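Local coordinates for protein tyrosine recombinase XerH (PDB 5JK0) that cuts and rejoins DNA as a site-specific tyrosine recombinase of Helicobacter pylori and takes part in chromosome segregation, at residues L6-D11 with L16-G21; S56-V61 with P79-H84. All coordinates share one frame; numbering follows the deposited sequence.

Interaction 1: residues L6-D11 with L16-G21; sequences LEELKD and LLLWIG
W19 donates its indole N-H (NE1) to the backbone O of L6 at 2.9 Å. The bond is nearly straight, with an N-H...O angle of 176°. The carbonyl oxygen lies in the indole plane. The N-H meets it on a lone pair in the carbonyl plane, at a C=O...N angle of 130°. The single N-H of a buried indole is thus satisfied by main chain. An almost straight bond in the ring plane would help hold the indole's rotation, with its N-H edge facing the L6 carbonyl.

Two van der Waals contacts lie beside it. L6 has CG anti to its backbone N (chi1 -178°). The L6 side chain starts out away from helix 12-30, yet this torsion returns CD1 to 4.1 Å from W19 NE1. The rim of the six-membered ring also approaches the backbone, with W19 CZ2 4.0 Å from L6 CA. I140 of helix 123-143 packs against both L6 and W19.

The charged end of E8 makes a looser contact. Its extended chain crosses L18 at about a right angle, and E8 OE2 lies 3.7 Å from the methyl L18 CD2. The main partner of this carboxylate is R22, one turn beyond L18, in a salt bridge. R22 also makes a cation-pi contact with W19, so one arginine links both features.

D11 occupies the N-cap position of helix 12-30, and T13 N gives D11 OD1 a weak hydrogen bond. This is an N-terminal lead-in folded back along the first helix of the SAM-like DNA-binding domain.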
loop_
_atom_site.group_PDB
_atom_site.type_symbol
_atom_site.label_atom_id
_atom_site.label_comp_id
_atom_site.label_asym_id
_atom_site.label_seq_id
_atom_site.Cartn_x
_atom_site.Cartn_y
_atom_site.Cartn_z
ATOM N N LEU D 6 -23.888 29.270 -10.308
ATOM C CA LEU D 6 -23.340 28.837 -9.028
ATOM C C LEU D 6 -23.999 29.568 -7.864
ATOM O O LEU D 6 -24.443 28.948 -6.896
ATOM C CB LEU D 6 -21.828 29.056 -8.986
ATOM C CG LEU D 6 -21.140 28.597 -7.696
ATOM C CD1 LEU D 6 -21.183 27.081 -7.578
ATOM C CD2 LEU D 6 -19.708 29.105 -7.624
ATOM N N GLU D 7 -24.064 30.891 -7.968
ATOM C CA GLU D 7 -24.603 31.721 -6.899
ATOM C C GLU D 7 -25.795 32.538 -7.383
ATOM O O GLU D 7 -25.632 33.520 -8.106
ATOM C CB GLU D 7 -23.515 32.642 -6.348
ATOM C CG GLU D 7 -22.288 31.900 -5.838
ATOM C CD GLU D 7 -21.159 32.833 -5.444
ATOM O OE1 GLU D 7 -20.905 32.981 -4.229
ATOM O OE2 GLU D 7 -20.525 33.416 -6.350
ATOM N N GLU D 8 -26.993 32.125 -6.980
ATOM C CA GLU D 8 -28.219 32.802 -7.393
ATOM C C GLU D 8 -28.814 33.642 -6.268
ATOM O O GLU D 8 -29.655 34.509 -6.509
ATOM C CB GLU D 8 -29.253 31.783 -7.879
ATOM C CG GLU D 8 -28.891 31.102 -9.188
ATOM C CD GLU D 8 -29.933 30.090 -9.625
ATOM O OE1 GLU D 8 -30.547 30.289 -10.694
ATOM O OE2 GLU D 8 -30.137 29.092 -8.900
ATOM N N LEU D 9 -28.375 33.382 -5.041
ATOM C CA LEU D 9 -28.901 34.085 -3.876
ATOM C C LEU D 9 -27.837 34.962 -3.222
ATOM O O LEU D 9 -26.650 34.843 -3.524
ATOM C CB LEU D 9 -29.452 33.087 -2.856
ATOM C CG LEU D 9 -30.478 32.078 -3.376
ATOM C CD1 LEU D 9 -30.858 31.088 -2.285
ATOM C CD2 LEU D 9 -31.710 32.792 -3.911
ATOM N N LYS D 10 -28.270 35.843 -2.325
ATOM C CA LYS D 10 -27.348 36.701 -1.591
ATOM C C LYS D 10 -26.764 35.961 -0.393
ATOM O O LYS D 10 -25.672 36.282 0.078
ATOM C CB LYS D 10 -28.049 37.980 -1.133
ATOM N N ASP D 11 -27.499 34.965 0.092
ATOM C CA ASP D 11 -27.059 34.160 1.223
ATOM C C ASP D 11 -26.363 32.893 0.733
ATOM O O ASP D 11 -27.002 32.017 0.150
ATOM C CB ASP D 11 -28.247 33.804 2.122
ATOM C CG ASP D 11 -27.822 33.331 3.503
ATOM O OD1 ASP D 11 -26.715 32.770 3.641
ATOM O OD2 ASP D 11 -28.605 33.523 4.457
ATOM N N LEU D 16 -26.011 27.045 -0.662
ATOM C CA LEU D 16 -25.472 25.711 -0.429
ATOM C C LEU D 16 -26.603 24.699 -0.294
ATOM O O LEU D 16 -26.525 23.594 -0.832
ATOM C CB LEU D 16 -24.589 25.692 0.821
ATOM C CG LEU D 16 -23.987 24.337 1.206
ATOM C CD1 LEU D 16 -23.100 23.800 0.092
ATOM C CD2 LEU D 16 -23.210 24.442 2.511
ATOM N N LEU D 17 -27.655 25.085 0.425
ATOM C CA LEU D 17 -28.842 24.248 0.574
ATOM C C LEU D 17 -29.477 23.947 -0.774
ATOM O O LEU D 17 -30.021 22.866 -0.989
ATOM C CB LEU D 17 -29.871 24.923 1.484
ATOM C CG LEU D 17 -29.834 24.572 2.970
ATOM C CD1 LEU D 17 -30.948 25.296 3.713
ATOM C CD2 LEU D 17 -29.943 23.068 3.167
ATOM N N LEU D 18 -29.409 24.923 -1.673
ATOM C CA LEU D 18 -30.002 24.800 -2.996
ATOM C C LEU D 18 -29.326 23.692 -3.798
ATOM O O LEU D 18 -29.995 22.888 -4.447
ATOM C CB LEU D 18 -29.909 26.132 -3.741
ATOM C CG LEU D 18 -30.980 26.417 -4.791
ATOM C CD1 LEU D 18 -32.357 26.416 -4.150
ATOM C CD2 LEU D 18 -30.708 27.747 -5.477
ATOM N N TRP D 19 -27.998 23.651 -3.743
ATOM C CA TRP D 19 -27.232 22.648 -4.479
ATOM C C TRP D 19 -27.315 21.265 -3.840
ATOM O O TRP D 19 -27.318 20.253 -4.541
ATOM C CB TRP D 19 -25.767 23.075 -4.599
ATOM C CG TRP D 19 -25.539 24.124 -5.641
ATOM C CD1 TRP D 19 -25.202 25.430 -5.434
ATOM C CD2 TRP D 19 -25.644 23.956 -7.059
ATOM N NE1 TRP D 19 -25.083 26.084 -6.638
ATOM C CE2 TRP D 19 -25.351 25.200 -7.650
ATOM C CE3 TRP D 19 -25.953 22.872 -7.887
ATOM C CZ2 TRP D 19 -25.359 25.391 -9.030
ATOM C CZ3 TRP D 19 -25.960 23.063 -9.258
ATOM C CH2 TRP D 19 -25.664 24.313 -9.814
ATOM N N ILE D 20 -27.379 21.224 -2.512
ATOM C CA ILE D 20 -27.500 19.957 -1.796
ATOM C C ILE D 20 -28.823 19.276 -2.136
ATOM O O ILE D 20 -28.869 18.068 -2.371
ATOM C CB ILE D 20 -27.398 20.154 -0.268
ATOM C CG1 ILE D 20 -25.990 20.611 0.116
ATOM C CG2 ILE D 20 -27.737 18.864 0.464
ATOM C CD1 ILE D 20 -25.801 20.810 1.604
ATOM N N GLY D 21 -29.895 20.062 -2.170
ATOM C CA GLY D 21 -31.207 19.551 -2.518
ATOM C C GLY D 21 -31.253 18.993 -3.928
ATOM O O GLY D 21 -31.869 17.957 -4.175
#

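Interaction 2: residues S56-V61 with P79-H84; sequences SQLEKV and PLLKFH
L58 is the first residue of 56-61 to meet the other helix, and it touches L81. Its CB lies 4.0 Å from L81 CD2, so the contact is made at the base of the L58 side chain. CG of L58 stands anti to the carbonyl carbon (chi1 -73°), and the branch beyond it turns toward helix 12-30. L58 is buried, and L49 and C53 also pack on it.

E59 follows and takes the other methyl of L81. L81 CD1 sits 3.7 Å from E59 CA and equally far from E59 CB. The fork of L81 therefore rests on the helix surface, one prong on each of two consecutive residues. The two helices are close here, with the CA atoms of E59 and L81 7.6 Å apart.

Beyond CB, the E59 chain is fully extended. CG lies anti to the backbone N (chi1 178°), and the carboxylate reaches a salt bridge from OE2 to K63, one turn further along helix 55-68. It is mainly the aliphatic base of E59 that meets L81.

K82, next to L81, packs on a phosphate of the bound DNA, so this helix pair lies beside the substrate in the core-binding domain. The contact itself is van der Waals packing, centred on one leucine. With no polar bond between the segments, it depends on close fit rather than directed bonding.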
loop_
_atom_site.group_PDB
_atom_site.type_symbol
_atom_site.label_atom_id
_atom_site.label_comp_id
_atom_site.label_asym_id
_atom_site.label_seq_id
_atom_site.Cartn_x
_atom_site.Cartn_y
_atom_site.Cartn_z
ATOM N N SER D 56 -34.154 21.213 7.703
ATOM C CA SER D 56 -35.107 20.351 8.391
ATOM C C SER D 56 -35.988 19.603 7.396
ATOM O O SER D 56 -36.335 18.442 7.610
ATOM C CB SER D 56 -35.972 21.169 9.350
ATOM O OG SER D 56 -36.957 20.357 9.966
ATOM N N GLN D 57 -36.345 20.275 6.306
ATOM C CA GLN D 57 -37.186 19.672 5.279
ATOM C C GLN D 57 -36.425 18.619 4.478
ATOM O O GLN D 57 -36.976 17.572 4.142
ATOM C CB GLN D 57 -37.743 20.750 4.345
ATOM C CG GLN D 57 -38.719 21.697 5.023
ATOM C CD GLN D 57 -39.180 22.818 4.113
ATOM O OE1 GLN D 57 -38.782 22.892 2.950
ATOM N NE2 GLN D 57 -40.023 23.699 4.640
ATOM N N LEU D 58 -35.158 18.895 4.177
ATOM C CA LEU D 58 -34.322 17.940 3.455
ATOM C C LEU D 58 -34.112 16.668 4.270
ATOM O O LEU D 58 -34.066 15.566 3.721
ATOM C CB LEU D 58 -32.967 18.557 3.102
ATOM C CG LEU D 58 -32.956 19.604 1.990
ATOM C CD1 LEU D 58 -31.536 20.060 1.710
ATOM C CD2 LEU D 58 -33.601 19.051 0.729
ATOM N N GLU D 59 -33.984 16.832 5.581
ATOM C CA GLU D 59 -33.793 15.701 6.477
ATOM C C GLU D 59 -35.017 14.791 6.490
ATOM O O GLU D 59 -34.894 13.568 6.427
ATOM C CB GLU D 59 -33.488 16.192 7.892
ATOM C CG GLU D 59 -33.327 15.081 8.912
ATOM C CD GLU D 59 -33.030 15.613 10.298
ATOM O OE1 GLU D 59 -32.746 16.823 10.423
ATOM O OE2 GLU D 59 -33.085 14.822 11.263
ATOM N N LYS D 60 -36.198 15.397 6.563
ATOM C CA LYS D 60 -37.444 14.643 6.634
ATOM C C LYS D 60 -37.740 13.899 5.333
ATOM O O LYS D 60 -38.220 12.765 5.355
ATOM C CB LYS D 60 -38.609 15.573 6.981
ATOM N N VAL D 61 -37.451 14.541 4.206
ATOM C CA VAL D 61 -37.724 13.956 2.895
ATOM C C VAL D 61 -36.868 12.720 2.630
ATOM O O VAL D 61 -37.379 11.678 2.211
ATOM C CB VAL D 61 -37.492 14.982 1.765
ATOM C CG1 VAL D 61 -37.497 14.295 0.406
ATOM C CG2 VAL D 61 -38.549 16.071 1.817
ATOM N N PRO D 79 -24.369 13.112 6.043
ATOM C CA PRO D 79 -23.084 13.826 6.046
ATOM C C PRO D 79 -23.138 15.218 5.413
ATOM O O PRO D 79 -22.423 16.116 5.859
ATOM C CB PRO D 79 -22.172 12.905 5.228
ATOM C CG PRO D 79 -22.776 11.559 5.366
ATOM C CD PRO D 79 -24.252 11.799 5.380
ATOM N N LEU D 80 -23.977 15.398 4.397
ATOM C CA LEU D 80 -24.066 16.685 3.713
ATOM C C LEU D 80 -24.873 17.703 4.519
ATOM O O LEU D 80 -24.598 18.900 4.467
ATOM C CB LEU D 80 -24.670 16.510 2.318
ATOM C CG LEU D 80 -23.820 15.690 1.342
ATOM C CD1 LEU D 80 -24.389 15.760 -0.067
ATOM C CD2 LEU D 80 -22.368 16.152 1.363
ATOM N N LEU D 81 -25.865 17.227 5.265
ATOM C CA LEU D 81 -26.630 18.102 6.146
ATOM C C LEU D 81 -25.761 18.556 7.315
ATOM O O LEU D 81 -25.931 19.658 7.838
ATOM C CB LEU D 81 -27.889 17.398 6.655
ATOM C CG LEU D 81 -28.917 17.007 5.593
ATOM C CD1 LEU D 81 -30.156 16.411 6.239
ATOM C CD2 LEU D 81 -29.281 18.204 4.730
ATOM N N LYS D 82 -24.829 17.698 7.719
ATOM C CA LYS D 82 -23.858 18.047 8.749
ATOM C C LYS D 82 -22.943 19.165 8.267
ATOM O O LYS D 82 -22.594 20.068 9.029
ATOM C CB LYS D 82 -23.022 16.828 9.149
ATOM C CG LYS D 82 -23.784 15.748 9.900
ATOM C CD LYS D 82 -24.234 16.228 11.267
ATOM C CE LYS D 82 -24.873 15.098 12.057
ATOM N NZ LYS D 82 -23.939 13.946 12.216
ATOM N N PHE D 83 -22.558 19.099 6.996
ATOM C CA PHE D 83 -21.662 20.097 6.419
ATOM C C PHE D 83 -22.343 21.452 6.287
ATOM O O PHE D 83 -21.710 22.492 6.478
ATOM C CB PHE D 83 -21.143 19.645 5.053
ATOM C CG PHE D 83 -20.310 20.683 4.359
ATOM C CD1 PHE D 83 -19.058 21.021 4.848
ATOM C CD2 PHE D 83 -20.781 21.333 3.230
ATOM C CE1 PHE D 83 -18.290 21.983 4.221
ATOM C CE2 PHE D 83 -20.016 22.294 2.596
ATOM C CZ PHE D 83 -18.769 22.620 3.093
ATOM N N HIS D 84 -23.629 21.439 5.948
ATOM C CA HIS D 84 -24.394 22.676 5.876
ATOM C C HIS D 84 -24.459 23.337 7.246
ATOM O O HIS D 84 -24.283 24.550 7.370
ATOM C CB HIS D 84 -25.805 22.423 5.351
ATOM C CG HIS D 84 -26.736 23.574 5.564
ATOM N ND1 HIS D 84 -27.607 23.637 6.631
ATOM C CD2 HIS D 84 -26.922 24.714 4.859
ATOM C CE1 HIS D 84 -28.293 24.765 6.570
ATOM N NE2 HIS D 84 -27.896 25.436 5.504
#

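How the interactions relate
From the N terminus, interaction 1 comes first. It spans only the first four residues of helix 12-30, folding 6-11 against the helix it precedes. Interaction 2 opens only after that. It closes a longer loop, joining helix 55-68 to helix 74-93. The two follow in series, neither nesting nor crossing. Their centres are 14 Å apart, and helix 12-30 bridges them. L17 meets both helices of interaction 2, with its CD2 3.7 Å from L58 CD1 and its CG packed against H84. L16 packs on F83 and I20 on L80. Together they tie the N-terminal lead-in and three helices into one DNA-binding domain.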